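Local coordinates for protein DNA polymerase (Pyrobaculum calidifontis, PDB 5MDN) that probably catalyses template-directed DNA synthesis from deoxyribonucleoside triphosphates, as a family B DNA polymerase of a hyperthermophilic archaeon, at residues A[163-168]-A[226-231]; A[236-241]-A[266-271]; A[274-279]-A[360-365]; A[348-353]-A[504-509]. All coordinates share one frame; numbering follows the deposited sequence.

Interaction 1: A[163-168]-A[226-231]; sequences LRVLAF and VIVGYN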
loop_
_atom_site.group_PDB
_atom_site.type_symbol
_atom_site.label_atom_id
_atom_site.label_comp_id
_atom_site.label_asym_id
_atom_site.label_seq_id
_atom_site.Cartn_x
_atom_site.Cartn_y
_atom_site.Cartn_z
ATOM N N LEU A 163 8.701 21.353 -1.651
ATOM C CA LEU A 163 7.592 21.144 -0.732
ATOM C C LEU A 163 8.096 21.178 0.703
ATOM O O LEU A 163 9.189 20.685 1.001
ATOM C CB LEU A 163 6.890 19.810 -1.005
ATOM C CG LEU A 163 6.155 19.658 -2.338
ATOM C CD1 LEU A 163 5.468 18.304 -2.413
ATOM C CD2 LEU A 163 5.150 20.784 -2.524
ATOM N N ARG A 164 7.295 21.762 1.589
ATOM C CA ARG A 164 7.589 21.766 3.016
ATOM C C ARG A 164 7.046 20.472 3.613
ATOM O O ARG A 164 5.828 20.280 3.697
ATOM C CB ARG A 164 6.984 22.995 3.689
ATOM C CG ARG A 164 7.611 24.310 3.244
ATOM C CD ARG A 164 7.246 25.450 4.184
ATOM N NE ARG A 164 5.861 25.888 4.023
ATOM C CZ ARG A 164 5.442 26.714 3.068
ATOM N NH1 ARG A 164 6.298 27.198 2.178
ATOM N NH2 ARG A 164 4.163 27.055 3.000
ATOM N N VAL A 165 7.950 19.586 4.025
ATOM C CA VAL A 165 7.603 18.265 4.528
ATOM C C VAL A 165 7.775 18.253 6.039
ATOM O O VAL A 165 8.754 18.795 6.569
ATOM C CB VAL A 165 8.464 17.174 3.862
ATOM C CG1 VAL A 165 8.009 15.792 4.290
ATOM C CG2 VAL A 165 8.417 17.313 2.347
ATOM N N LEU A 166 6.821 17.634 6.731
ATOM C CA LEU A 166 6.852 17.503 8.182
ATOM C C LEU A 166 6.649 16.041 8.550
ATOM O O LEU A 166 5.607 15.457 8.233
ATOM C CB LEU A 166 5.773 18.369 8.837
ATOM C CG LEU A 166 5.679 18.250 10.360
ATOM C CD1 LEU A 166 6.598 19.252 11.033
ATOM C CD2 LEU A 166 4.245 18.411 10.838
ATOM N N ALA A 167 7.643 15.457 9.212
ATOM C CA ALA A 167 7.520 14.139 9.816
ATOM C C ALA A 167 7.144 14.289 11.285
ATOM O O ALA A 167 7.577 15.225 11.961
ATOM C CB ALA A 167 8.823 13.350 9.681
ATOM N N PHE A 168 6.328 13.360 11.776
ATOM C CA PHE A 168 5.924 13.399 13.173
ATOM C C PHE A 168 5.752 11.982 13.700
ATOM O O PHE A 168 5.357 11.070 12.967
ATOM C CB PHE A 168 4.635 14.212 13.362
ATOM C CG PHE A 168 3.373 13.435 13.102
ATOM C CD1 PHE A 168 2.962 13.155 11.809
ATOM C CD2 PHE A 168 2.587 13.001 14.157
ATOM C CE1 PHE A 168 1.795 12.446 11.575
ATOM C CE2 PHE A 168 1.420 12.292 13.929
ATOM C CZ PHE A 168 1.024 12.015 12.637
ATOM N N VAL A 226 3.255 18.486 2.938
ATOM C CA VAL A 226 3.098 17.055 3.159
ATOM C C VAL A 226 3.351 16.761 4.632
ATOM O O VAL A 226 4.301 17.283 5.226
ATOM C CB VAL A 226 4.054 16.233 2.267
ATOM C CG1 VAL A 226 3.682 14.759 2.309
ATOM C CG2 VAL A 226 4.029 16.756 0.838
ATOM N N ILE A 227 2.496 15.927 5.219
ATOM C CA ILE A 227 2.691 15.413 6.569
ATOM C C ILE A 227 2.904 13.910 6.465
ATOM O O ILE A 227 2.013 13.180 6.011
ATOM C CB ILE A 227 1.503 15.744 7.485
ATOM C CG1 ILE A 227 1.454 17.245 7.772
ATOM C CG2 ILE A 227 1.591 14.954 8.782
ATOM C CD1 ILE A 227 0.240 17.678 8.572
ATOM N N VAL A 228 4.078 13.444 6.883
ATOM C CA VAL A 228 4.447 12.038 6.789
ATOM C C VAL A 228 4.525 11.444 8.187
ATOM O O VAL A 228 4.997 12.093 9.127
ATOM C CB VAL A 228 5.783 11.844 6.043
ATOM C CG1 VAL A 228 5.533 11.592 4.564
ATOM C CG2 VAL A 228 6.676 13.058 6.238
ATOM N N GLY A 229 4.049 10.208 8.317
ATOM C CA GLY A 229 4.184 9.444 9.540
ATOM C C GLY A 229 4.281 7.977 9.194
ATOM O O GLY A 229 4.124 7.577 8.037
ATOM N N TYR A 230 4.544 7.168 10.214
ATOM C CA TYR A 230 4.576 5.719 10.067
ATOM C C TYR A 230 3.400 5.136 10.839
ATOM O O TYR A 230 3.333 5.264 12.066
ATOM C CB TYR A 230 5.900 5.135 10.557
ATOM C CG TYR A 230 6.178 3.761 9.994
ATOM C CD1 TYR A 230 5.707 2.619 10.629
ATOM C CD2 TYR A 230 6.897 3.606 8.817
ATOM C CE1 TYR A 230 5.952 1.361 10.109
ATOM C CE2 TYR A 230 7.149 2.354 8.291
ATOM C CZ TYR A 230 6.675 1.234 8.941
ATOM O OH TYR A 230 6.920 -0.016 8.423
ATOM N N ASN A 231 2.470 4.511 10.113
ATOM C CA ASN A 231 1.191 4.061 10.663
ATOM C C ASN A 231 0.404 5.226 11.259
ATOM O O ASN A 231 -0.312 5.068 12.252
ATOM C CB ASN A 231 1.384 2.947 11.697
ATOM C CG ASN A 231 0.146 2.087 11.866
ATOM O OD1 ASN A 231 -0.554 1.787 10.896
ATOM N ND2 ASN A 231 -0.131 1.684 13.100
#
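Val-165, Leu-166 and Ala-167 pair in parallel with Val-226, Ile-227 and Val-228, their strand axes 4.8 Å apart and turned 26° from each other. Four backbone bonds join them: Val-226 N to Arg-164 O, Leu-166 N to Val-226 O (3.0 Å), Val-228 N to Leu-166 O (2.9 Å) and Phe-168 N to Val-228 O. Between the bonded positions lie Val-165 and Ala-167, whose CA-H groups point at Val-226 O and Val-228 O.

On the face carrying Val-165, Ala-167, Val-226 and Val-228, CG1 of Val-165, anti to its own nitrogen (chi1 -175°), meets CG2 of Val-228 at 3.6 Å. Ala-167 CB touches the same methyl, and helix 326-356 covers this face through Leu-341 and Val-337. Leu-166 and Ile-227 lie on the other face, where Leu-166 packs against helix 209-222. There the CD1-CE1 side of the Phe-168 ring meets Ile-227 CG2, with CE1 at 3.8 Å, and the ring also touches Trp-237.

These are two inner, neighbouring strands of the RNase H-like exonuclease sheet. The four bonds satisfy these amides and carbonyls between two apolar faces, and the last anchors Phe-168 immediately before Asp-169, a magnesium-binding residue.

Interaction 2: A[236-241]-A[266-271]; sequences DWPYLS and GHWSVV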
loop_
_atom_site.group_PDB
_atom_site.type_symbol
_atom_site.label_atom_id
_atom_site.label_comp_id
_atom_site.label_asym_id
_atom_site.label_seq_id
_atom_site.Cartn_x
_atom_site.Cartn_y
_atom_site.Cartn_z
ATOM N N ASP A 236 -1.823 6.955 14.978
ATOM C CA ASP A 236 -1.549 8.307 15.459
ATOM C C ASP A 236 -2.747 9.232 15.275
ATOM O O ASP A 236 -3.255 9.808 16.243
ATOM C CB ASP A 236 -0.315 8.872 14.753
ATOM C CG ASP A 236 0.958 8.133 15.123
ATOM O OD1 ASP A 236 0.875 7.127 15.859
ATOM O OD2 ASP A 236 2.045 8.564 14.683
ATOM N N TRP A 237 -3.207 9.399 14.034
ATOM C CA TRP A 237 -4.332 10.302 13.791
ATOM C C TRP A 237 -5.601 9.878 14.519
ATOM O O TRP A 237 -6.233 10.741 15.154
ATOM C CB TRP A 237 -4.575 10.455 12.285
ATOM C CG TRP A 237 -3.580 11.340 11.592
ATOM C CD1 TRP A 237 -2.826 11.025 10.499
ATOM C CD2 TRP A 237 -3.233 12.688 11.942
ATOM N NE1 TRP A 237 -2.032 12.090 10.148
ATOM C CE2 TRP A 237 -2.262 13.122 11.019
ATOM C CE3 TRP A 237 -3.648 13.567 12.948
ATOM C CZ2 TRP A 237 -1.700 14.397 11.070
ATOM C CZ3 TRP A 237 -3.088 14.831 12.998
ATOM C CH2 TRP A 237 -2.126 15.234 12.065
ATOM N N PRO A 238 -6.046 8.615 14.469
ATOM C CA PRO A 238 -7.225 8.242 15.272
ATOM C C PRO A 238 -7.063 8.523 16.756
ATOM O O PRO A 238 -8.047 8.873 17.421
ATOM C CB PRO A 238 -7.380 6.741 14.999
ATOM C CG PRO A 238 -6.722 6.517 13.697
ATOM C CD PRO A 238 -5.600 7.504 13.606
ATOM N N TYR A 239 -5.855 8.376 17.303
ATOM C CA TYR A 239 -5.661 8.628 18.726
ATOM C C TYR A 239 -5.696 10.121 19.032
ATOM O O TYR A 239 -6.422 10.562 19.931
ATOM C CB TYR A 239 -4.345 8.015 19.200
ATOM C CG TYR A 239 -4.313 7.793 20.691
ATOM C CD1 TYR A 239 -3.872 8.788 21.552
ATOM C CD2 TYR A 239 -4.746 6.593 21.239
ATOM C CE1 TYR A 239 -3.852 8.592 22.917
ATOM C CE2 TYR A 239 -4.730 6.386 22.604
ATOM C CZ TYR A 239 -4.283 7.389 23.438
ATOM O OH TYR A 239 -4.266 7.183 24.798
ATOM N N LEU A 240 -4.909 10.916 18.301
ATOM C CA LEU A 240 -4.891 12.358 18.536
ATOM C C LEU A 240 -6.264 12.977 18.300
ATOM O O LEU A 240 -6.660 13.909 19.008
ATOM C CB LEU A 240 -3.842 13.030 17.652
ATOM C CG LEU A 240 -2.383 12.762 18.018
ATOM C CD1 LEU A 240 -1.470 13.031 16.831
ATOM C CD2 LEU A 240 -1.970 13.592 19.223
ATOM N N SER A 241 -6.999 12.482 17.302
ATOM C CA SER A 241 -8.349 12.979 17.052
ATOM C C SER A 241 -9.241 12.782 18.273
ATOM O O SER A 241 -9.909 13.719 18.727
ATOM C CB SER A 241 -8.946 12.283 15.829
ATOM O OG SER A 241 -10.322 12.590 15.685
ATOM N N GLY A 266 -9.660 4.349 4.740
ATOM C CA GLY A 266 -9.178 4.582 6.083
ATOM C C GLY A 266 -8.105 5.640 6.198
ATOM O O GLY A 266 -7.556 5.825 7.288
ATOM N N HIS A 267 -7.785 6.337 5.110
ATOM C CA HIS A 267 -6.819 7.420 5.185
ATOM C C HIS A 267 -7.443 8.624 5.885
ATOM O O HIS A 267 -8.665 8.782 5.939
ATOM C CB HIS A 267 -6.325 7.808 3.790
ATOM C CG HIS A 267 -7.043 8.978 3.190
ATOM N ND1 HIS A 267 -8.192 8.845 2.439
ATOM C CD2 HIS A 267 -6.765 10.303 3.214
ATOM C CE1 HIS A 267 -8.593 10.036 2.034
ATOM N NE2 HIS A 267 -7.745 10.939 2.493
ATOM N N TRP A 268 -6.583 9.478 6.429
ATOM C CA TRP A 268 -7.015 10.651 7.177
ATOM C C TRP A 268 -6.728 11.900 6.358
ATOM O O TRP A 268 -5.578 12.151 5.982
ATOM C CB TRP A 268 -6.327 10.717 8.539
ATOM C CG TRP A 268 -6.978 9.826 9.544
ATOM C CD1 TRP A 268 -6.899 8.465 9.609
ATOM C CD2 TRP A 268 -7.843 10.230 10.612
ATOM N NE1 TRP A 268 -7.647 7.998 10.662
ATOM C CE2 TRP A 268 -8.238 9.062 11.293
ATOM C CE3 TRP A 268 -8.315 11.465 11.064
ATOM C CZ2 TRP A 268 -9.081 9.094 12.399
ATOM C CZ3 TRP A 268 -9.153 11.495 12.162
ATOM C CH2 TRP A 268 -9.528 10.317 12.817
ATOM N N SER A 269 -7.776 12.673 6.083
ATOM C CA SER A 269 -7.664 13.875 5.271
ATOM C C SER A 269 -7.276 15.063 6.141
ATOM O O SER A 269 -7.867 15.286 7.203
ATOM C CB SER A 269 -8.981 14.158 4.546
ATOM O OG SER A 269 -8.965 15.443 3.949
ATOM N N VAL A 270 -6.284 15.819 5.686
ATOM C CA VAL A 270 -5.922 17.102 6.273
ATOM C C VAL A 270 -6.037 18.114 5.142
ATOM O O VAL A 270 -5.148 18.203 4.286
ATOM C CB VAL A 270 -4.518 17.090 6.887
ATOM C CG1 VAL A 270 -4.238 18.401 7.593
ATOM C CG2 VAL A 270 -4.367 15.922 7.851
ATOM N N VAL A 271 -7.143 18.865 5.127
ATOM C CA VAL A 271 -7.505 19.680 3.970
ATOM C C VAL A 271 -6.382 20.650 3.628
ATOM O O VAL A 271 -5.815 21.312 4.506
ATOM C CB VAL A 271 -8.825 20.417 4.239
ATOM C CG1 VAL A 271 -9.085 21.465 3.167
ATOM C CG2 VAL A 271 -9.979 19.427 4.310
#
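Trp-237 and Trp-268 make the aromatic part of this contact, but their indoles hardly overlap. The planes lie 25° from parallel and are slid apart, leaving the five-membered rings 5.6 Å between centroids. What sits over the Trp-268 face is the Trp-237 methylene: its CB is 3.8 Å from the centroid of the five-membered ring, a CH-pi contact close to the ring normal.

Van der Waals contacts account for the rest. Pro-238 brings CG to 3.5 Å from Trp-268 NE1, while one turn further along the helix Ser-241 CB reaches Trp-268 CH2 at 3.6 Å. With CG anti to its carbonyl carbon (chi1 -81°), Trp-268 lays its indole along the helix surface from Pro-238 to Ser-241. Val-270 adds a looser touch, CG2 to Trp-237 CZ2 at 4.4 Å.

The polar links run to a third element: Asn-275 accepts from Trp-237 NE1 through OD1 and donates to Trp-268 O through ND2. One asparagine side chain of strand 274-277 thus ties the Trp-237 indole to the Trp-268 backbone. Helix 232-247 packs Asp-236, a magnesium-binding residue in this protein, against Phe-168 and Ile-170 of strand 165-172, while Ser-269 pairs with Gln-261 in the small hairpin of strands 261-262 and 268-269.

Interaction 3: A[274-279]-A[360-365]; sequences ANVDLY and LPLDQV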
loop_
_atom_site.group_PDB
_atom_site.type_symbol
_atom_site.label_atom_id
_atom_site.label_comp_id
_atom_site.label_asym_id
_atom_site.label_seq_id
_atom_site.Cartn_x
_atom_site.Cartn_y
_atom_site.Cartn_z
ATOM N N ALA A 274 -1.075 17.118 1.972
ATOM C CA ALA A 274 -1.016 15.683 1.712
ATOM C C ALA A 274 -0.587 14.955 2.983
ATOM O O ALA A 274 0.569 15.060 3.408
ATOM C CB ALA A 274 -0.059 15.386 0.559
ATOM N N ASN A 275 -1.517 14.220 3.589
ATOM C CA ASN A 275 -1.204 13.335 4.706
ATOM C C ASN A 275 -0.815 11.972 4.142
ATOM O O ASN A 275 -1.672 11.224 3.658
ATOM C CB ASN A 275 -2.389 13.222 5.659
ATOM C CG ASN A 275 -2.131 12.253 6.793
ATOM O OD1 ASN A 275 -1.063 12.268 7.407
ATOM N ND2 ASN A 275 -3.112 11.407 7.084
ATOM N N VAL A 276 0.475 11.648 4.207
ATOM C CA VAL A 276 1.005 10.390 3.694
ATOM C C VAL A 276 1.378 9.501 4.872
ATOM O O VAL A 276 2.061 9.944 5.804
ATOM C CB VAL A 276 2.214 10.623 2.772
ATOM C CG1 VAL A 276 2.700 9.304 2.195
ATOM C CG2 VAL A 276 1.850 11.592 1.658
ATOM N N ASP A 277 0.932 8.250 4.825
ATOM C CA ASP A 277 1.297 7.233 5.806
ATOM C C ASP A 277 2.217 6.237 5.111
ATOM O O ASP A 277 1.781 5.498 4.222
ATOM C CB ASP A 277 0.055 6.549 6.375
ATOM C CG ASP A 277 0.385 5.529 7.454
ATOM O OD1 ASP A 277 1.577 5.375 7.800
ATOM O OD2 ASP A 277 -0.554 4.881 7.964
ATOM N N LEU A 278 3.489 6.222 5.517
ATOM C CA LEU A 278 4.473 5.377 4.850
ATOM C C LEU A 278 4.199 3.895 5.060
ATOM O O LEU A 278 4.637 3.077 4.247
ATOM C CB LEU A 278 5.883 5.726 5.328
ATOM C CG LEU A 278 6.314 7.172 5.087
ATOM C CD1 LEU A 278 7.732 7.399 5.585
ATOM C CD2 LEU A 278 6.192 7.528 3.613
ATOM N N TYR A 279 3.495 3.524 6.131
ATOM C CA TYR A 279 3.142 2.122 6.315
ATOM C C TYR A 279 2.175 1.630 5.243
ATOM O O TYR A 279 2.109 0.422 4.993
ATOM C CB TYR A 279 2.546 1.902 7.706
ATOM C CG TYR A 279 2.284 0.447 8.039
ATOM C CD1 TYR A 279 3.259 -0.520 7.831
ATOM C CD2 TYR A 279 1.065 0.044 8.568
ATOM C CE1 TYR A 279 3.025 -1.849 8.134
ATOM C CE2 TYR A 279 0.822 -1.283 8.875
ATOM C CZ TYR A 279 1.805 -2.224 8.656
ATOM O OH TYR A 279 1.562 -3.543 8.964
ATOM N N LEU A 360 -4.513 9.522 -8.600
ATOM C CA LEU A 360 -5.032 9.748 -7.260
ATOM C C LEU A 360 -4.212 10.811 -6.530
ATOM O O LEU A 360 -3.012 10.964 -6.779
ATOM C CB LEU A 360 -5.026 8.451 -6.455
ATOM C CG LEU A 360 -6.057 7.387 -6.840
ATOM C CD1 LEU A 360 -5.788 6.090 -6.088
ATOM C CD2 LEU A 360 -7.468 7.882 -6.568
ATOM N N PRO A 361 -4.839 11.567 -5.627
ATOM C CA PRO A 361 -4.085 12.551 -4.841
ATOM C C PRO A 361 -3.059 11.882 -3.934
ATOM O O PRO A 361 -3.110 10.678 -3.665
ATOM C CB PRO A 361 -5.170 13.269 -4.025
ATOM C CG PRO A 361 -6.452 12.972 -4.736
ATOM C CD PRO A 361 -6.282 11.622 -5.348
ATOM N N LEU A 362 -2.104 12.693 -3.473
ATOM C CA LEU A 362 -0.950 12.161 -2.756
ATOM C C LEU A 362 -1.355 11.476 -1.456
ATOM O O LEU A 362 -0.710 10.505 -1.042
ATOM C CB LEU A 362 0.050 13.288 -2.485
ATOM C CG LEU A 362 1.477 12.923 -2.076
ATOM C CD1 LEU A 362 1.994 11.763 -2.910
ATOM C CD2 LEU A 362 2.384 14.135 -2.236
ATOM N N ASP A 363 -2.404 11.970 -0.794
ATOM C CA ASP A 363 -2.862 11.368 0.450
ATOM C C ASP A 363 -3.611 10.054 0.247
ATOM O O ASP A 363 -3.894 9.368 1.236
ATOM C CB ASP A 363 -3.743 12.362 1.218
ATOM C CG ASP A 363 -4.869 12.932 0.375
ATOM O OD1 ASP A 363 -5.618 12.155 -0.249
ATOM O OD2 ASP A 363 -5.004 14.174 0.332
ATOM N N GLN A 364 -3.942 9.688 -0.993
ATOM C CA GLN A 364 -4.686 8.466 -1.267
ATOM C C GLN A 364 -3.928 7.432 -2.085
ATOM O O GLN A 364 -4.297 6.253 -2.039
ATOM C CB GLN A 364 -5.997 8.784 -2.003
ATOM C CG GLN A 364 -7.036 9.507 -1.165
ATOM C CD GLN A 364 -8.146 10.101 -2.008
ATOM O OE1 GLN A 364 -8.538 11.256 -1.825
ATOM N NE2 GLN A 364 -8.668 9.309 -2.933
ATOM N N VAL A 365 -2.912 7.838 -2.853
ATOM C CA VAL A 365 -2.270 6.928 -3.799
ATOM C C VAL A 365 -1.695 5.709 -3.084
ATOM O O VAL A 365 -1.790 4.580 -3.580
ATOM C CB VAL A 365 -1.204 7.679 -4.622
ATOM C CG1 VAL A 365 -0.111 8.257 -3.725
ATOM C CG2 VAL A 365 -0.606 6.761 -5.678
#
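Ala-274, Asn-275 and Val-276 meet Leu-362 and Asp-363 in a buried, mainly apolar contact, where an edge strand of the exonuclease sheet lies against the short, weakly bonded helix at about 362-365. Ala-274 CB is closest to Leu-362, 3.7 Å from its CB and a little farther from CD2. Val-276 approaches the same leucine obliquely: its CG2, anti to the carbonyl carbon and beside the backbone nitrogen, lies 4.0 Å from Leu-362 CG and also faces Leu-362 O. Leu-362 is thus held by two alternate residues of the strand.

The second part of the contact is backbone-centred. Asn-275 O lies 3.4 Å from Asp-363 CB and makes a bent CA-H...O contact with Asp-363 CA.

Strand 274-277 borders the mixed five-stranded RNase H-like sheet and pairs in parallel with 226-229. Leu-362 packs on the face of this edge strand that also meets helix 326-356, while Asp-363 sits by its backbone. The Asp-363 carboxylate, together with Asp-7, forms the magnesium site seen here. In the short helix, Pro-361 O accepts from both Gln-364 N and Val-365 N. At the other end of the strand, Asp-277 N-caps helix 278-282: its OD1 receives Tyr-279 N at 3.1 Å from above the carboxylate plane, and its OD2 accepts from Asn-233 N.

Interaction 4: A[348-353]-A[504-509]; sequences LPFLIQ and QRALKV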
loop_
_atom_site.group_PDB
_atom_site.type_symbol
_atom_site.label_atom_id
_atom_site.label_comp_id
_atom_site.label_asym_id
_atom_site.label_seq_id
_atom_site.Cartn_x
_atom_site.Cartn_y
_atom_site.Cartn_z
ATOM N N LEU A 348 9.003 9.208 -0.874
ATOM C CA LEU A 348 8.072 10.251 -1.303
ATOM C C LEU A 348 8.265 10.695 -2.750
ATOM O O LEU A 348 7.249 10.948 -3.421
ATOM C CB LEU A 348 8.164 11.453 -0.354
ATOM C CG LEU A 348 7.051 12.497 -0.437
ATOM C CD1 LEU A 348 5.699 11.863 -0.149
ATOM C CD2 LEU A 348 7.328 13.644 0.521
ATOM N N PRO A 349 9.488 10.838 -3.287
ATOM C CA PRO A 349 9.599 11.188 -4.715
ATOM C C PRO A 349 8.906 10.197 -5.635
ATOM O O PRO A 349 8.339 10.599 -6.659
ATOM C CB PRO A 349 11.116 11.219 -4.949
ATOM C CG PRO A 349 11.691 11.523 -3.621
ATOM C CD PRO A 349 10.808 10.833 -2.629
ATOM N N PHE A 350 8.939 8.906 -5.297
ATOM C CA PHE A 350 8.231 7.908 -6.093
ATOM C C PHE A 350 6.721 8.096 -5.997
ATOM O O PHE A 350 6.011 8.037 -7.009
ATOM C CB PHE A 350 8.627 6.504 -5.641
ATOM C CG PHE A 350 7.837 5.410 -6.299
ATOM C CD1 PHE A 350 7.978 5.151 -7.654
ATOM C CD2 PHE A 350 6.955 4.640 -5.562
ATOM C CE1 PHE A 350 7.247 4.143 -8.262
ATOM C CE2 PHE A 350 6.224 3.632 -6.162
ATOM C CZ PHE A 350 6.369 3.383 -7.513
ATOM N N LEU A 351 6.211 8.307 -4.780
ATOM C CA LEU A 351 4.771 8.436 -4.584
ATOM C C LEU A 351 4.210 9.644 -5.327
ATOM O O LEU A 351 3.074 9.607 -5.814
ATOM C CB LEU A 351 4.455 8.529 -3.092
ATOM C CG LEU A 351 4.609 7.225 -2.308
ATOM C CD1 LEU A 351 4.657 7.495 -0.812
ATOM C CD2 LEU A 351 3.486 6.260 -2.649
ATOM N N ILE A 352 4.986 10.729 -5.414
ATOM C CA ILE A 352 4.536 11.906 -6.153
ATOM C C ILE A 352 4.345 11.568 -7.626
ATOM O O ILE A 352 3.358 11.978 -8.250
ATOM C CB ILE A 352 5.523 13.072 -5.954
ATOM C CG1 ILE A 352 5.455 13.583 -4.513
ATOM C CG2 ILE A 352 5.237 14.197 -6.936
ATOM C CD1 ILE A 352 6.448 14.678 -4.202
ATOM N N GLN A 353 5.278 10.807 -8.203
ATOM C CA GLN A 353 5.138 10.406 -9.599
ATOM C C GLN A 353 4.026 9.379 -9.764
ATOM O O GLN A 353 3.263 9.433 -10.736
ATOM C CB GLN A 353 6.462 9.859 -10.126
ATOM C CG GLN A 353 7.605 10.859 -10.088
ATOM C CD GLN A 353 7.305 12.112 -10.886
ATOM O OE1 GLN A 353 6.732 12.047 -11.973
ATOM N NE2 GLN A 353 7.695 13.263 -10.349
ATOM N N GLN A 504 9.829 7.386 -14.588
ATOM C CA GLN A 504 9.926 6.228 -15.471
ATOM C C GLN A 504 9.461 4.956 -14.771
ATOM O O GLN A 504 8.731 4.148 -15.359
ATOM C CB GLN A 504 11.361 6.078 -15.979
ATOM C CG GLN A 504 11.656 4.764 -16.699
ATOM C CD GLN A 504 12.145 3.675 -15.762
ATOM O OE1 GLN A 504 11.927 2.488 -16.003
ATOM N NE2 GLN A 504 12.809 4.077 -14.685
ATOM N N ARG A 505 9.878 4.752 -13.518
ATOM C CA ARG A 505 9.477 3.542 -12.807
ATOM C C ARG A 505 7.987 3.559 -12.484
ATOM O O ARG A 505 7.323 2.516 -12.540
ATOM C CB ARG A 505 10.298 3.370 -11.528
ATOM C CG ARG A 505 9.844 2.178 -10.695
ATOM C CD ARG A 505 10.867 1.750 -9.659
ATOM N NE ARG A 505 10.269 0.852 -8.674
ATOM C CZ ARG A 505 9.874 1.218 -7.458
ATOM N NH1 ARG A 505 10.019 2.474 -7.056
ATOM N NH2 ARG A 505 9.339 0.322 -6.638
ATOM N N ALA A 506 7.444 4.732 -12.145
ATOM C CA ALA A 506 6.026 4.821 -11.808
ATOM C C ALA A 506 5.152 4.378 -12.974
ATOM O O ALA A 506 4.129 3.713 -12.776
ATOM C CB ALA A 506 5.673 6.246 -11.386
ATOM N N LEU A 507 5.538 4.741 -14.198
ATOM C CA LEU A 507 4.814 4.268 -15.374
ATOM C C LEU A 507 4.942 2.756 -15.527
ATOM O O LEU A 507 3.962 2.076 -15.855
ATOM C CB LEU A 507 5.318 4.988 -16.622
ATOM C CG LEU A 507 4.934 6.465 -16.720
ATOM C CD1 LEU A 507 5.919 7.232 -17.590
ATOM C CD2 LEU A 507 3.516 6.625 -17.243
ATOM N N LYS A 508 6.148 2.220 -15.313
ATOM C CA LYS A 508 6.366 0.777 -15.383
ATOM C C LYS A 508 5.459 0.024 -14.413
ATOM O O LYS A 508 4.826 -0.971 -14.783
ATOM C CB LYS A 508 7.824 0.459 -15.059
ATOM C CG LYS A 508 8.128 -1.027 -15.021
ATOM C CD LYS A 508 9.579 -1.295 -14.676
ATOM C CE LYS A 508 9.842 -2.790 -14.573
ATOM N NZ LYS A 508 11.249 -3.086 -14.186
ATOM N N VAL A 509 5.397 0.482 -13.159
ATOM C CA VAL A 509 4.653 -0.246 -12.134
ATOM C C VAL A 509 3.168 -0.292 -12.469
ATOM O O VAL A 509 2.508 -1.324 -12.293
ATOM C CB VAL A 509 4.906 0.378 -10.748
ATOM C CG1 VAL A 509 4.069 -0.320 -9.684
ATOM C CG2 VAL A 509 6.380 0.302 -10.397
#
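Phe-350 and Arg-505 stack through a cation-pi interaction. The guanidinium lies over one ring face, CZ 4.2 Å from the ring centroid and close to the normal. The two planes are 29° apart. NH1 comes nearest, 3.4 Å from Phe-350 CD1 and displaced toward the rim. Arg-505 reaches it with a chain extended from CG to NE, while the Phe-350 ring, CG anti to the backbone nitrogen (chi1 174°), is directed toward helix 495-512. The positive charge is thus laid against the pi cloud, near the exposed margin of the interface.

Apolar contacts flank the stack. Phe-350 CE1 rests 3.8 Å from the buried Ala-506 CA, and its CZ touches Val-509 CG2 at 4.2 Å. One turn on, the buried Gln-353 brings its CB to 3.9 Å from Ala-506 CB, so the small alanine fits beside both residues and the backbones come close here, CA to CA 6.1 Å between Gln-353 and Ala-506. The Gln-353 amide turns to Arg-503, whose NE gives OE1 a weak bond.

The helix segments cross at -59° with axes 9.1 Å apart. Helix 326-356 also touches the short 362-365 helix through Leu-351 and Ile-352, while Leu-507 of helix 495-512 packs against helix 468-486 through Leu-476 and Leu-479.

Overall arrangement
From the N terminus, interaction 1 closes first, pairing strand 165-172 with 226-229 across 57 intervening residues. Interaction 2 follows in series, closing a shorter loop that brings 266-271 onto helix 232-247; Phe-168 packs on Trp-237 where the two contacts meet. Interaction 3 opens next on strand 274-277, which extends the sheet of interaction 1 through backbone bonds to Ile-227, and ends at 360-365. Interaction 4 opens inside that span, at 348-353, and closes far beyond it at 504-509, so interactions 3 and 4 cross. Leu-362 touches Leu-351 and Ile-352 where they interlock. Helix 326-356 meets the exonuclease sheet through Leu-351 on Val-276 and Leu-348 on Val-165 and Val-226, and helix 495-512 of the polymerase part through interaction 4.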